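Local coordinates for protein glutathione transferase gst1-6 (Anopheles dirus, PDB 1V2A) that probably catalyses the conjugation of glutathione to electrophilic substrates, releasing a halide from organic halides, in detoxification as a Delta class glutathione transferase homodimer, at residues B[3-8]-B[26-31]; B[12-17]-B[154-159]. All blocks are in the same frame, centred on the assembly; numbering follows the deposited sequence.

Interaction 1 (B[3-8]-B[26-31]); sequences YYYSLI and LNLKKT
Tyr3, Tyr4 and Tyr5 pair in parallel with Leu28, Lys29 and Lys30, joining the first two strands of the beta-alpha-beta unit that opens the thioredoxin-like domain; helix 13-22 makes the crossover. Backbone bonds alternate along the pair: Tyr3 N to Asn27 O, Lys29 N to Tyr3 O, and a weak one from Tyr5 N to Lys29 O. The fourth bond is shorter, Thr31 N reaching Tyr5 O at 2.7 Å in the carbonyl plane.

Tyr4 can be followed from CB outward, its side chain lying alongside that of Lys29. Its CB sits 3.3 Å from Thr31 OG1. That hydroxyl then lies in the plane of the ring at its edge, 3.5 Å from CD2. Further out, Lys29 CD approaches both CE2 and CZ at 3.6 Å, and at the tip Lys29 NZ donates to Tyr4 OH over 3.2 Å. The two side chains run side by side because both start with CG anti to the carbonyl carbon (chi1 -59° in Tyr4, -65° in Lys29) and the lysine stays extended. Its ammonium also forms a salt bridge with Asp2, so NZ has two partners, the phenol oxygen and a carboxylate.

The Tyr5 side chain crosses that of Leu28 obliquely. With CG wedged between the backbone N and the carbonyl carbon (chi1 79°), the Tyr5 ring swings back to strand 27-30, where CE2 packs on Leu28 CB and OH comes within 3.3 Å of Leu28 CD2. Thr31 OG1, besides touching Tyr4, donates to Lys29 O at 2.7 Å, giving that carbonyl a second donor beside Tyr5 N.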
ATOM      1  N   TYR B   3       1.087 -21.738   0.588  1.00 32.63           N
ATOM      2  CA  TYR B   3       0.312 -20.527   0.785  1.00 32.38           C
ATOM      3  C   TYR B   3      -0.319 -20.494   2.172  1.00 32.76           C
ATOM      4  O   TYR B   3      -1.419 -21.011   2.377  1.00 31.34           O
ATOM      5  CB  TYR B   3      -0.778 -20.432  -0.289  1.00 30.04           C
ATOM      6  CG  TYR B   3      -1.526 -19.120  -0.293  1.00 30.38           C
ATOM      7  CD1 TYR B   3      -0.871 -17.921  -0.587  1.00 29.10           C
ATOM      8  CD2 TYR B   3      -2.892 -19.072  -0.008  1.00 30.58           C
ATOM      9  CE1 TYR B   3      -1.562 -16.705  -0.600  1.00 29.49           C
ATOM     10  CE2 TYR B   3      -3.591 -17.863  -0.018  1.00 29.15           C
ATOM     11  CZ  TYR B   3      -2.920 -16.685  -0.317  1.00 29.89           C
ATOM     12  OH  TYR B   3      -3.612 -15.496  -0.350  1.00 28.01           O
ATOM     13  N   TYR B   4       0.385 -19.902   3.130  1.00 33.54           N
ATOM     14  CA  TYR B   4      -0.146 -19.792   4.484  1.00 32.42           C
ATOM     15  C   TYR B   4      -1.283 -18.792   4.392  1.00 32.87           C
ATOM     16  O   TYR B   4      -1.110 -17.694   3.860  1.00 33.24           O
ATOM     17  CB  TYR B   4       0.944 -19.318   5.436  1.00 32.18           C
ATOM     18  CG  TYR B   4       2.113 -20.268   5.435  1.00 32.10           C
ATOM     19  CD1 TYR B   4       3.087 -20.201   4.439  1.00 32.20           C
ATOM     20  CD2 TYR B   4       2.187 -21.303   6.364  1.00 31.49           C
ATOM     21  CE1 TYR B   4       4.104 -21.147   4.362  1.00 33.41           C
ATOM     22  CE2 TYR B   4       3.195 -22.255   6.299  1.00 34.42           C
ATOM     23  CZ  TYR B   4       4.149 -22.175   5.298  1.00 33.65           C
ATOM     24  OH  TYR B   4       5.128 -23.131   5.227  1.00 32.06           O
ATOM     25  N   TYR B   5      -2.449 -19.174   4.901  1.00 32.02           N
ATOM     26  CA  TYR B   5      -3.609 -18.309   4.791  1.00 31.85           C
ATOM     27  C   TYR B   5      -4.801 -18.783   5.625  1.00 32.73           C
ATOM     28  O   TYR B   5      -4.715 -19.727   6.417  1.00 32.50           O
ATOM     29  CB  TYR B   5      -4.063 -18.297   3.335  1.00 31.69           C
ATOM     30  CG  TYR B   5      -4.841 -19.542   3.016  1.00 30.46           C
ATOM     31  CD1 TYR B   5      -6.159 -19.467   2.590  1.00 31.80           C
ATOM     32  CD2 TYR B   5      -4.302 -20.804   3.276  1.00 30.76           C
ATOM     33  CE1 TYR B   5      -6.932 -20.615   2.444  1.00 33.76           C
ATOM     34  CE2 TYR B   5      -5.064 -21.960   3.134  1.00 31.74           C
ATOM     35  CZ  TYR B   5      -6.382 -21.856   2.724  1.00 31.64           C
ATOM     36  OH  TYR B   5      -7.173 -22.981   2.648  1.00 32.59           O
ATOM     37  N   SER B   6      -5.922 -18.110   5.387  1.00 30.46           N
ATOM     38  CA  SER B   6      -7.202 -18.402   6.008  1.00 29.08           C
ATOM     39  C   SER B   6      -8.250 -17.636   5.214  1.00 28.84           C
ATOM     40  O   SER B   6      -8.177 -16.417   5.114  1.00 28.51           O
ATOM     41  CB  SER B   6      -7.233 -17.940   7.456  1.00 26.77           C
ATOM     42  OG  SER B   6      -8.521 -18.175   7.998  1.00 26.84           O
ATOM     43  N   LEU B   7      -9.216 -18.352   4.651  1.00 29.76           N
ATOM     44  CA  LEU B   7     -10.283 -17.742   3.861  1.00 27.83           C
ATOM     45  C   LEU B   7     -11.094 -16.690   4.602  1.00 26.71           C
ATOM     46  O   LEU B   7     -11.866 -15.961   3.985  1.00 24.16           O
ATOM     47  CB  LEU B   7     -11.245 -18.814   3.343  1.00 29.64           C
ATOM     48  CG  LEU B   7     -10.770 -19.624   2.139  1.00 30.94           C
ATOM     49  CD1 LEU B   7     -11.829 -20.642   1.752  1.00 29.06           C
ATOM     50  CD2 LEU B   7     -10.486 -18.670   0.982  1.00 29.71           C
ATOM     51  N   ILE B   8     -10.945 -16.622   5.919  1.00 26.19           N
ATOM     52  CA  ILE B   8     -11.680 -15.635   6.691  1.00 28.62           C
ATOM     53  C   ILE B   8     -10.979 -14.293   6.531  1.00 29.32           C
ATOM     54  O   ILE B   8     -11.593 -13.229   6.670  1.00 27.92           O
ATOM     55  CB  ILE B   8     -11.740 -16.009   8.190  1.00 30.91           C
ATOM     56  CG1 ILE B   8     -12.581 -17.272   8.390  1.00 33.67           C
ATOM     57  CG2 ILE B   8     -12.394 -14.885   8.975  1.00 31.50           C
ATOM     58  CD1 ILE B   8     -12.028 -18.525   7.724  1.00 36.38           C
ATOM     59  N   LEU B  26      -1.865 -24.117  -5.738  1.00 33.61           N
ATOM     60  CA  LEU B  26      -1.411 -23.593  -4.468  1.00 32.09           C
ATOM     61  C   LEU B  26      -1.533 -24.672  -3.399  1.00 33.77           C
ATOM     62  O   LEU B  26      -2.614 -25.233  -3.197  1.00 29.58           O
ATOM     63  CB  LEU B  26      -2.254 -22.385  -4.057  1.00 32.15           C
ATOM     64  CG  LEU B  26      -2.103 -21.057  -4.799  1.00 31.42           C
ATOM     65  CD1 LEU B  26      -3.030 -20.036  -4.177  1.00 29.62           C
ATOM     66  CD2 LEU B  26      -0.665 -20.573  -4.718  1.00 30.44           C
ATOM     67  N   ASN B  27      -0.422 -24.975  -2.733  1.00 35.52           N
ATOM     68  CA  ASN B  27      -0.426 -25.954  -1.653  1.00 37.45           C
ATOM     69  C   ASN B  27      -0.865 -25.169  -0.422  1.00 36.73           C
ATOM     70  O   ASN B  27      -0.041 -24.603   0.294  1.00 33.69           O
ATOM     71  CB  ASN B  27       0.974 -26.546  -1.447  1.00 40.66           C
ATOM     72  CG  ASN B  27       1.130 -27.253  -0.100  1.00 42.92           C
ATOM     73  OD1 ASN B  27       0.224 -27.949   0.366  1.00 43.33           O
ATOM     74  ND2 ASN B  27       2.291 -27.084   0.523  1.00 43.86           N
ATOM     75  N   LEU B  28      -2.176 -25.126  -0.204  1.00 35.38           N
ATOM     76  CA  LEU B  28      -2.764 -24.388   0.907  1.00 37.00           C
ATOM     77  C   LEU B  28      -2.325 -24.861   2.281  1.00 36.46           C
ATOM     78  O   LEU B  28      -2.165 -26.056   2.524  1.00 38.91           O
ATOM     79  CB  LEU B  28      -4.294 -24.446   0.816  1.00 37.21           C
ATOM     80  CG  LEU B  28      -5.006 -23.500  -0.161  1.00 38.73           C
ATOM     81  CD1 LEU B  28      -4.267 -23.420  -1.476  1.00 39.41           C
ATOM     82  CD2 LEU B  28      -6.430 -23.989  -0.371  1.00 37.92           C
ATOM     83  N   LYS B  29      -2.145 -23.912   3.187  1.00 36.00           N
ATOM     84  CA  LYS B  29      -1.739 -24.226   4.546  1.00 37.79           C
ATOM     85  C   LYS B  29      -2.505 -23.360   5.539  1.00 36.62           C
ATOM     86  O   LYS B  29      -2.028 -22.303   5.950  1.00 39.44           O
ATOM     87  CB  LYS B  29      -0.234 -24.012   4.697  1.00 38.96           C
ATOM     88  CG  LYS B  29       0.592 -24.961   3.840  1.00 42.82           C
ATOM     89  CD  LYS B  29       2.059 -24.890   4.192  1.00 47.55           C
ATOM     90  CE  LYS B  29       2.841 -26.003   3.509  1.00 50.45           C
ATOM     91  NZ  LYS B  29       4.303 -25.936   3.843  1.00 53.09           N
ATOM     92  N   LYS B  30      -3.700 -23.802   5.910  1.00 36.94           N
ATOM     93  CA  LYS B  30      -4.511 -23.044   6.848  1.00 37.00           C
ATOM     94  C   LYS B  30      -3.641 -22.638   8.019  1.00 37.08           C
ATOM     95  O   LYS B  30      -2.981 -23.464   8.640  1.00 35.45           O
ATOM     96  CB  LYS B  30      -5.724 -23.859   7.312  1.00 36.59           C
ATOM     97  CG  LYS B  30      -6.829 -23.902   6.265  1.00 36.65           C
ATOM     98  CD  LYS B  30      -8.095 -24.620   6.733  1.00 37.03           C
ATOM     99  CE  LYS B  30      -9.119 -24.636   5.598  1.00 35.69           C
ATOM    100  NZ  LYS B  30     -10.400 -25.334   5.923  1.00 37.84           N
ATOM    101  N   THR B  31      -3.640 -21.342   8.299  1.00 38.62           N
ATOM    102  CA  THR B  31      -2.819 -20.789   9.356  1.00 39.88           C
ATOM    103  C   THR B  31      -3.605 -19.914  10.318  1.00 43.25           C
ATOM    104  O   THR B  31      -4.365 -19.045   9.900  1.00 44.54           O
ATOM    105  CB  THR B  31      -1.698 -19.924   8.754  1.00 38.29           C
ATOM    106  OG1 THR B  31      -0.973 -20.688   7.782  1.00 34.33           O
ATOM    107  CG2 THR B  31      -0.757 -19.433   9.843  1.00 36.68           C
TER

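Interaction 2 (B[12-17]-B[154-159]); sequences CQSAIL and DICLLG
The interface between the thioredoxin-like N-terminal domain and the all-helical C-terminal domain of the glutathione transferase fold runs through this contact, where Ser14 and Leu17 of helix 13-22 meet Ile155, Cys156 and Leu158 of helix 152-162. The two segments cross at 133° with their axes 8.9 Å apart, and no hydrogen bond spans them. The nearest CA pair is Ser14 and Cys156, 5.4 Å apart.

Ser14 turns its hydroxyl to the backbone of the other helix: OG is 3.7 Å from Cys156 CA, with Cys156 SG slightly farther off. Ile155 works mainly through one branch. Its CG2, set anti to the backbone N, leans over the first helix, 3.6 Å from Ser14 O, and touches Leu17 CB at 4.0 Å. One turn along helix 152-162, the Leu158 side chain crosses that of Leu17 at about a right angle, and their CD2 methyls meet at 4.1 Å. Gln13 OE1 lies 4.2 Å from Gly159 CA, while the amide's other end, NE2, is bonded to Leu7 O.

All the touching residues are buried. Helix 86-115 reaches Cys156 through Leu96 and Asp99, helix 175-185 lies against Leu158 with Val184 and Arg185, and Phe194 of helix 191-206 packs on both Gln13 and Leu17, so three further helices pack against the crossing, with strand 2-5 meeting helix 13-22 through Tyr3.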
ATOM      1  N   CYS B  12      -6.008 -12.521   2.205  1.00 26.21           N
ATOM      2  CA  CYS B  12      -5.669 -13.840   1.655  1.00 26.71           C
ATOM      3  C   CYS B  12      -6.503 -14.316   0.462  1.00 25.29           C
ATOM      4  O   CYS B  12      -6.065 -15.179  -0.285  1.00 26.13           O
ATOM      5  CB  CYS B  12      -5.773 -14.916   2.737  1.00 24.87           C
ATOM      6  SG  CYS B  12      -4.647 -14.758   4.108  1.00 26.38           S
ATOM      7  N   GLN B  13      -7.696 -13.769   0.271  1.00 26.48           N
ATOM      8  CA  GLN B  13      -8.545 -14.236  -0.824  1.00 26.13           C
ATOM      9  C   GLN B  13      -8.096 -13.796  -2.207  1.00 28.24           C
ATOM     10  O   GLN B  13      -8.519 -14.377  -3.210  1.00 29.55           O
ATOM     11  CB  GLN B  13     -10.001 -13.800  -0.599  1.00 24.83           C
ATOM     12  CG  GLN B  13     -10.470 -13.951   0.837  1.00 24.67           C
ATOM     13  CD  GLN B  13     -11.912 -13.527   1.035  1.00 24.97           C
ATOM     14  OE1 GLN B  13     -12.427 -12.680   0.308  1.00 22.93           O
ATOM     15  NE2 GLN B  13     -12.570 -14.109   2.036  1.00 23.53           N
ATOM     16  N   SER B  14      -7.251 -12.770  -2.269  1.00 28.13           N
ATOM     17  CA  SER B  14      -6.765 -12.264  -3.551  1.00 26.14           C
ATOM     18  C   SER B  14      -5.960 -13.319  -4.310  1.00 26.36           C
ATOM     19  O   SER B  14      -6.254 -13.614  -5.467  1.00 25.43           O
ATOM     20  CB  SER B  14      -5.897 -11.017  -3.335  1.00 25.60           C
ATOM     21  OG  SER B  14      -6.632  -9.994  -2.693  1.00 24.21           O
ATOM     22  N   ALA B  15      -4.943 -13.872  -3.654  1.00 29.04           N
ATOM     23  CA  ALA B  15      -4.081 -14.887  -4.260  1.00 31.71           C
ATOM     24  C   ALA B  15      -4.854 -16.167  -4.603  1.00 32.08           C
ATOM     25  O   ALA B  15      -4.521 -16.867  -5.563  1.00 35.98           O
ATOM     26  CB  ALA B  15      -2.919 -15.204  -3.324  1.00 31.82           C
ATOM     27  N   ILE B  16      -5.878 -16.469  -3.813  1.00 29.81           N
ATOM     28  CA  ILE B  16      -6.714 -17.640  -4.050  1.00 28.32           C
ATOM     29  C   ILE B  16      -7.469 -17.449  -5.371  1.00 28.11           C
ATOM     30  O   ILE B  16      -7.411 -18.290  -6.264  1.00 27.73           O
ATOM     31  CB  ILE B  16      -7.750 -17.829  -2.912  1.00 25.90           C
ATOM     32  CG1 ILE B  16      -7.038 -18.171  -1.601  1.00 25.93           C
ATOM     33  CG2 ILE B  16      -8.751 -18.908  -3.288  1.00 25.08           C
ATOM     34  CD1 ILE B  16      -6.184 -19.428  -1.656  1.00 26.58           C
ATOM     35  N   LEU B  17      -8.182 -16.337  -5.488  1.00 28.86           N
ATOM     36  CA  LEU B  17      -8.943 -16.055  -6.695  1.00 30.20           C
ATOM     37  C   LEU B  17      -8.027 -15.966  -7.912  1.00 31.34           C
ATOM     38  O   LEU B  17      -8.266 -16.603  -8.941  1.00 31.93           O
ATOM     39  CB  LEU B  17      -9.726 -14.747  -6.521  1.00 29.36           C
ATOM     40  CG  LEU B  17     -11.242 -14.811  -6.271  1.00 28.66           C
ATOM     41  CD1 LEU B  17     -11.640 -16.137  -5.681  1.00 27.40           C
ATOM     42  CD2 LEU B  17     -11.653 -13.663  -5.360  1.00 26.74           C
ATOM     43  N   ASP B 154      -9.236  -5.268  -9.589  1.00 24.95           N
ATOM     44  CA  ASP B 154     -10.584  -5.749  -9.366  1.00 24.58           C
ATOM     45  C   ASP B 154     -10.609  -6.867  -8.339  1.00 26.02           C
ATOM     46  O   ASP B 154     -11.453  -6.871  -7.446  1.00 27.41           O
ATOM     47  CB  ASP B 154     -11.166  -6.239 -10.686  1.00 25.32           C
ATOM     48  CG  ASP B 154     -11.332  -5.124 -11.688  1.00 24.77           C
ATOM     49  OD1 ASP B 154     -12.257  -4.309 -11.507  1.00 25.58           O
ATOM     50  OD2 ASP B 154     -10.536  -5.056 -12.650  1.00 25.02           O
ATOM     51  N   ILE B 155      -9.683  -7.814  -8.466  1.00 25.37           N
ATOM     52  CA  ILE B 155      -9.619  -8.933  -7.536  1.00 25.41           C
ATOM     53  C   ILE B 155      -9.383  -8.507  -6.085  1.00 26.31           C
ATOM     54  O   ILE B 155     -10.047  -9.018  -5.179  1.00 28.55           O
ATOM     55  CB  ILE B 155      -8.526  -9.937  -7.945  1.00 24.96           C
ATOM     56  CG1 ILE B 155      -8.904 -10.596  -9.280  1.00 25.24           C
ATOM     57  CG2 ILE B 155      -8.341 -10.977  -6.849  1.00 21.36           C
ATOM     58  CD1 ILE B 155      -7.918 -11.635  -9.765  1.00 25.86           C
ATOM     59  N   CYS B 156      -8.442  -7.589  -5.866  1.00 25.57           N
ATOM     60  CA  CYS B 156      -8.137  -7.106  -4.510  1.00 27.26           C
ATOM     61  C   CYS B 156      -9.277  -6.272  -3.919  1.00 23.90           C
ATOM     62  O   CYS B 156      -9.608  -6.410  -2.740  1.00 26.00           O
ATOM     63  CB  CYS B 156      -6.861  -6.250  -4.496  1.00 24.80           C
ATOM     64  SG  CYS B 156      -5.336  -7.096  -4.995  1.00 27.08           S
ATOM     65  N   LEU B 157      -9.862  -5.399  -4.731  1.00 21.48           N
ATOM     66  CA  LEU B 157     -10.955  -4.549  -4.267  1.00 22.86           C
ATOM     67  C   LEU B 157     -12.230  -5.355  -4.014  1.00 25.64           C
ATOM     68  O   LEU B 157     -13.096  -4.947  -3.228  1.00 25.25           O
ATOM     69  CB  LEU B 157     -11.222  -3.439  -5.290  1.00 18.90           C
ATOM     70  CG  LEU B 157     -10.136  -2.355  -5.339  1.00 18.39           C
ATOM     71  CD1 LEU B 157     -10.343  -1.441  -6.531  1.00 12.74           C
ATOM     72  CD2 LEU B 157     -10.166  -1.575  -4.028  1.00 12.57           C
ATOM     73  N   LEU B 158     -12.346  -6.494  -4.691  1.00 23.65           N
ATOM     74  CA  LEU B 158     -13.498  -7.359  -4.518  1.00 24.33           C
ATOM     75  C   LEU B 158     -13.387  -7.998  -3.135  1.00 24.95           C
ATOM     76  O   LEU B 158     -14.385  -8.216  -2.461  1.00 23.27           O
ATOM     77  CB  LEU B 158     -13.521  -8.443  -5.598  1.00 24.54           C
ATOM     78  CG  LEU B 158     -14.433  -9.637  -5.304  1.00 25.56           C
ATOM     79  CD1 LEU B 158     -15.881  -9.158  -5.161  1.00 26.59           C
ATOM     80  CD2 LEU B 158     -14.298 -10.662  -6.426  1.00 24.67           C
ATOM     81  N   GLY B 159     -12.165  -8.293  -2.709  1.00 24.93           N
ATOM     82  CA  GLY B 159     -11.993  -8.887  -1.396  1.00 26.46           C
ATOM     83  C   GLY B 159     -12.363  -7.859  -0.346  1.00 25.14           C
ATOM     84  O   GLY B 159     -13.096  -8.134   0.599  1.00 27.15           O
TER

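Helix 13-22 connects the two contacts: it is the crossover between the strands of interaction 1 and supplies one half of interaction 2, whose centre lies 14 Å away. Tyr3 OH probably hydrogen-bonds Cys12 O at 2.5 Å, and Gln13 NE2 reaches Leu7 O at 2.8 Å, so strand 2-5 and the residues after it are tied to residues 12 and 13. Tyr3 CE2 also packs on Ile16 CD1 at 3.4 Å. Bound glutathione sulfonic acid lies about 6 Å from the Ser6 side chain and about 7 Å from that of Ser14. Ser9 and Pro11, between segments 3-8 and 12-17, belong to its pocket, so both contacts lie close to the glutathione site.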